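Local coordinates for protein OBCA, Oxalate Biosynthetic Component A (Burkholderia glumae, PDB 4NNB) that is an oxalate biosynthetic component with a TIM-barrel domain that holds a magnesium ion and an oxaloacetate ion, at residues G370-F375 and V443-I448. Residues are numbered along the deposited sequence; the frame is centred on the assembly and turned at random.
Sequences GKPVLF and VSKISI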
ATOM      1  N   GLY A 370      17.985 -10.709  19.658  1.00 31.11           N
ATOM      2  CA  GLY A 370      17.737  -9.621  20.602  1.00 31.01           C
ATOM      3  C   GLY A 370      16.302  -9.404  21.067  1.00 30.80           C
ATOM      4  O   GLY A 370      15.335  -9.598  20.312  1.00 27.29           O
ATOM      5  N   LYS A 371      16.164  -8.986  22.321  1.00 28.94           N
ATOM      6  CA  LYS A 371      14.862  -8.721  22.915  1.00 28.08           C
ATOM      7  C   LYS A 371      14.638  -7.219  23.007  1.00 28.39           C
ATOM      8  O   LYS A 371      15.596  -6.459  23.124  1.00 27.73           O
ATOM      9  CB  LYS A 371      14.757  -9.345  24.310  1.00 31.37           C
ATOM     10  CG  LYS A 371      14.881 -10.866  24.351  1.00 37.90           C
ATOM     11  CD  LYS A 371      14.811 -11.366  25.813  1.00 45.22           C
ATOM     12  CE  LYS A 371      14.698 -12.899  25.904  1.00 48.26           C
ATOM     13  NZ  LYS A 371      13.385 -13.400  26.468  1.00 45.34           N
ATOM     14  N   PRO A 372      13.377  -6.777  22.919  1.00 27.92           N
ATOM     15  CA  PRO A 372      12.166  -7.556  22.633  1.00 24.44           C
ATOM     16  C   PRO A 372      12.156  -8.100  21.209  1.00 25.26           C
ATOM     17  O   PRO A 372      12.673  -7.461  20.279  1.00 26.46           O
ATOM     18  CB  PRO A 372      11.041  -6.521  22.791  1.00 27.21           C
ATOM     19  CG  PRO A 372      11.705  -5.200  22.553  1.00 28.79           C
ATOM     20  CD  PRO A 372      13.071  -5.354  23.150  1.00 30.43           C
ATOM     21  N   VAL A 373      11.586  -9.289  21.055  1.00 25.11           N
ATOM     22  CA  VAL A 373      11.382  -9.874  19.730  1.00 24.97           C
ATOM     23  C   VAL A 373      10.194  -9.152  19.091  1.00 23.04           C
ATOM     24  O   VAL A 373       9.186  -8.899  19.754  1.00 21.92           O
ATOM     25  CB  VAL A 373      11.120 -11.378  19.832  1.00 24.59           C
ATOM     26  CG1 VAL A 373      10.977 -11.994  18.430  1.00 21.74           C
ATOM     27  CG2 VAL A 373      12.264 -12.059  20.624  1.00 25.53           C
ATOM     28  N   LEU A 374      10.326  -8.798  17.816  1.00 26.06           N
ATOM     29  CA  LEU A 374       9.342  -7.941  17.155  1.00 23.95           C
ATOM     30  C   LEU A 374       8.470  -8.724  16.186  1.00 24.95           C
ATOM     31  O   LEU A 374       8.986  -9.522  15.396  1.00 22.93           O
ATOM     32  CB  LEU A 374      10.061  -6.832  16.379  1.00 24.96           C
ATOM     33  CG  LEU A 374      11.099  -5.993  17.111  1.00 23.23           C
ATOM     34  CD1 LEU A 374      11.679  -4.928  16.158  1.00 22.11           C
ATOM     35  CD2 LEU A 374      10.489  -5.349  18.327  1.00 26.22           C
ATOM     36  N   PHE A 375       7.159  -8.480  16.229  1.00 23.44           N
ATOM     37  CA  PHE A 375       6.207  -9.164  15.345  1.00 24.78           C
ATOM     38  C   PHE A 375       5.280  -8.147  14.677  1.00 27.58           C
ATOM     39  O   PHE A 375       4.906  -7.136  15.284  1.00 26.68           O
ATOM     40  CB  PHE A 375       5.358 -10.180  16.130  1.00 23.66           C
ATOM     41  CG  PHE A 375       6.165 -11.273  16.783  1.00 24.82           C
ATOM     42  CD1 PHE A 375       6.380 -12.480  16.125  1.00 24.46           C
ATOM     43  CD2 PHE A 375       6.723 -11.088  18.040  1.00 23.72           C
ATOM     44  CE1 PHE A 375       7.145 -13.492  16.717  1.00 24.84           C
ATOM     45  CE2 PHE A 375       7.479 -12.101  18.648  1.00 26.25           C
ATOM     46  CZ  PHE A 375       7.683 -13.301  17.982  1.00 26.47           C
ATOM     47  N   VAL A 443       9.236 -11.189  26.413  1.00 31.67           N
ATOM     48  CA  VAL A 443       9.732  -9.863  26.080  1.00 33.52           C
ATOM     49  C   VAL A 443       9.559  -9.692  24.575  1.00 32.23           C
ATOM     50  O   VAL A 443      10.406 -10.116  23.789  1.00 27.45           O
ATOM     51  CB  VAL A 443      11.205  -9.677  26.472  1.00 31.69           C
ATOM     52  CG1 VAL A 443      11.606  -8.213  26.337  1.00 30.86           C
ATOM     53  CG2 VAL A 443      11.426 -10.139  27.910  1.00 41.40           C
ATOM     54  N   SER A 444       8.443  -9.092  24.185  1.00 27.24           N
ATOM     55  CA  SER A 444       8.097  -8.975  22.774  1.00 28.00           C
ATOM     56  C   SER A 444       7.272  -7.737  22.514  1.00 33.07           C
ATOM     57  O   SER A 444       6.681  -7.171  23.441  1.00 29.99           O
ATOM     58  CB  SER A 444       7.290 -10.186  22.333  1.00 29.12           C
ATOM     59  OG  SER A 444       6.046 -10.251  23.017  1.00 32.96           O
ATOM     60  N   LYS A 445       7.222  -7.328  21.245  1.00 29.56           N
ATOM     61  CA  LYS A 445       6.395  -6.202  20.819  1.00 28.11           C
ATOM     62  C   LYS A 445       5.641  -6.622  19.572  1.00 31.92           C
ATOM     63  O   LYS A 445       6.253  -7.040  18.583  1.00 29.49           O
ATOM     64  CB  LYS A 445       7.264  -4.973  20.531  1.00 29.26           C
ATOM     65  CG  LYS A 445       8.033  -4.447  21.751  1.00 30.67           C
ATOM     66  CD  LYS A 445       7.077  -3.981  22.849  1.00 31.73           C
ATOM     67  CE  LYS A 445       7.839  -3.534  24.100  1.00 37.18           C
ATOM     68  NZ  LYS A 445       6.891  -3.275  25.235  1.00 37.34           N
ATOM     69  N   ILE A 446       4.316  -6.530  19.623  1.00 26.12           N
ATOM     70  CA  ILE A 446       3.489  -7.002  18.531  1.00 23.34           C
ATOM     71  C   ILE A 446       2.684  -5.834  17.958  1.00 32.35           C
ATOM     72  O   ILE A 446       1.951  -5.140  18.687  1.00 25.45           O
ATOM     73  CB  ILE A 446       2.545  -8.116  19.013  1.00 25.70           C
ATOM     74  CG1 ILE A 446       3.359  -9.255  19.658  1.00 25.90           C
ATOM     75  CG2 ILE A 446       1.673  -8.646  17.869  1.00 24.09           C
ATOM     76  CD1 ILE A 446       2.496 -10.376  20.232  1.00 28.49           C
ATOM     77  N   SER A 447       2.832  -5.618  16.654  1.00 25.46           N
ATOM     78  CA  SER A 447       2.049  -4.605  15.953  1.00 25.52           C
ATOM     79  C   SER A 447       1.045  -5.270  15.031  1.00 27.83           C
ATOM     80  O   SER A 447       1.109  -6.486  14.794  1.00 24.20           O
ATOM     81  CB  SER A 447       2.964  -3.673  15.157  1.00 27.12           C
ATOM     82  OG  SER A 447       3.839  -2.962  16.008  1.00 28.82           O
ATOM     83  N   ILE A 448       0.112  -4.473  14.515  1.00 24.25           N
ATOM     84  CA  ILE A 448      -0.860  -4.961  13.544  1.00 21.61           C
ATOM     85  C   ILE A 448      -0.965  -4.047  12.319  1.00 22.79           C
ATOM     86  O   ILE A 448      -0.813  -2.827  12.427  1.00 23.58           O
ATOM     87  CB  ILE A 448      -2.248  -5.143  14.192  1.00 24.45           C
ATOM     88  CG1 ILE A 448      -3.227  -5.818  13.224  1.00 24.32           C
ATOM     89  CG2 ILE A 448      -2.799  -3.794  14.707  1.00 24.24           C
ATOM     90  CD1 ILE A 448      -4.516  -6.352  13.899  1.00 29.10           C
TER
HETATM   91  O   HOH W   1      11.120 -12.802  24.628  1.00 33.61           O
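Val373 and Phe375 pair with 443-448 as adjacent parallel strands of the TIM barrel; the connection between them includes helices 401-413 and 416-440. Four backbone bonds form the ladder. Val373 N donates to Val443 O (3.1 Å), and Lys445 N returns to Val373 O (2.9 Å). Phe375 N then reaches Lys445 O, and Ser447 N reaches Phe375 O, each at 2.9 Å.

On one face the Phe375 ring turns its edge to Ser444 CB, 4.2 Å from CE2, while Ile446 CG1 approaches obliquely. Leu437 of helix 416-440 touches both Phe375 and Ile446. Ser444 OG is tied to Phe441 O and Arg438. On the other face Lys445 CG lies anti to its carbonyl carbon (chi1 -62°), which sets it against the Pro372 ring, 3.8 Å from Pro372 CB. Leu374 CD2 packs on Lys445 CB, and Phe523 of helix 516-523 touches all three side chains.

A cis peptide precedes Pro372 at the entry to strand 373-378. There the Lys371 chain crosses Val443 at about a right angle. A water accepts from Lys371 NZ and donates to Val443 O at 2.9 Å, giving that carbonyl oxygen a second donor besides Val373 N.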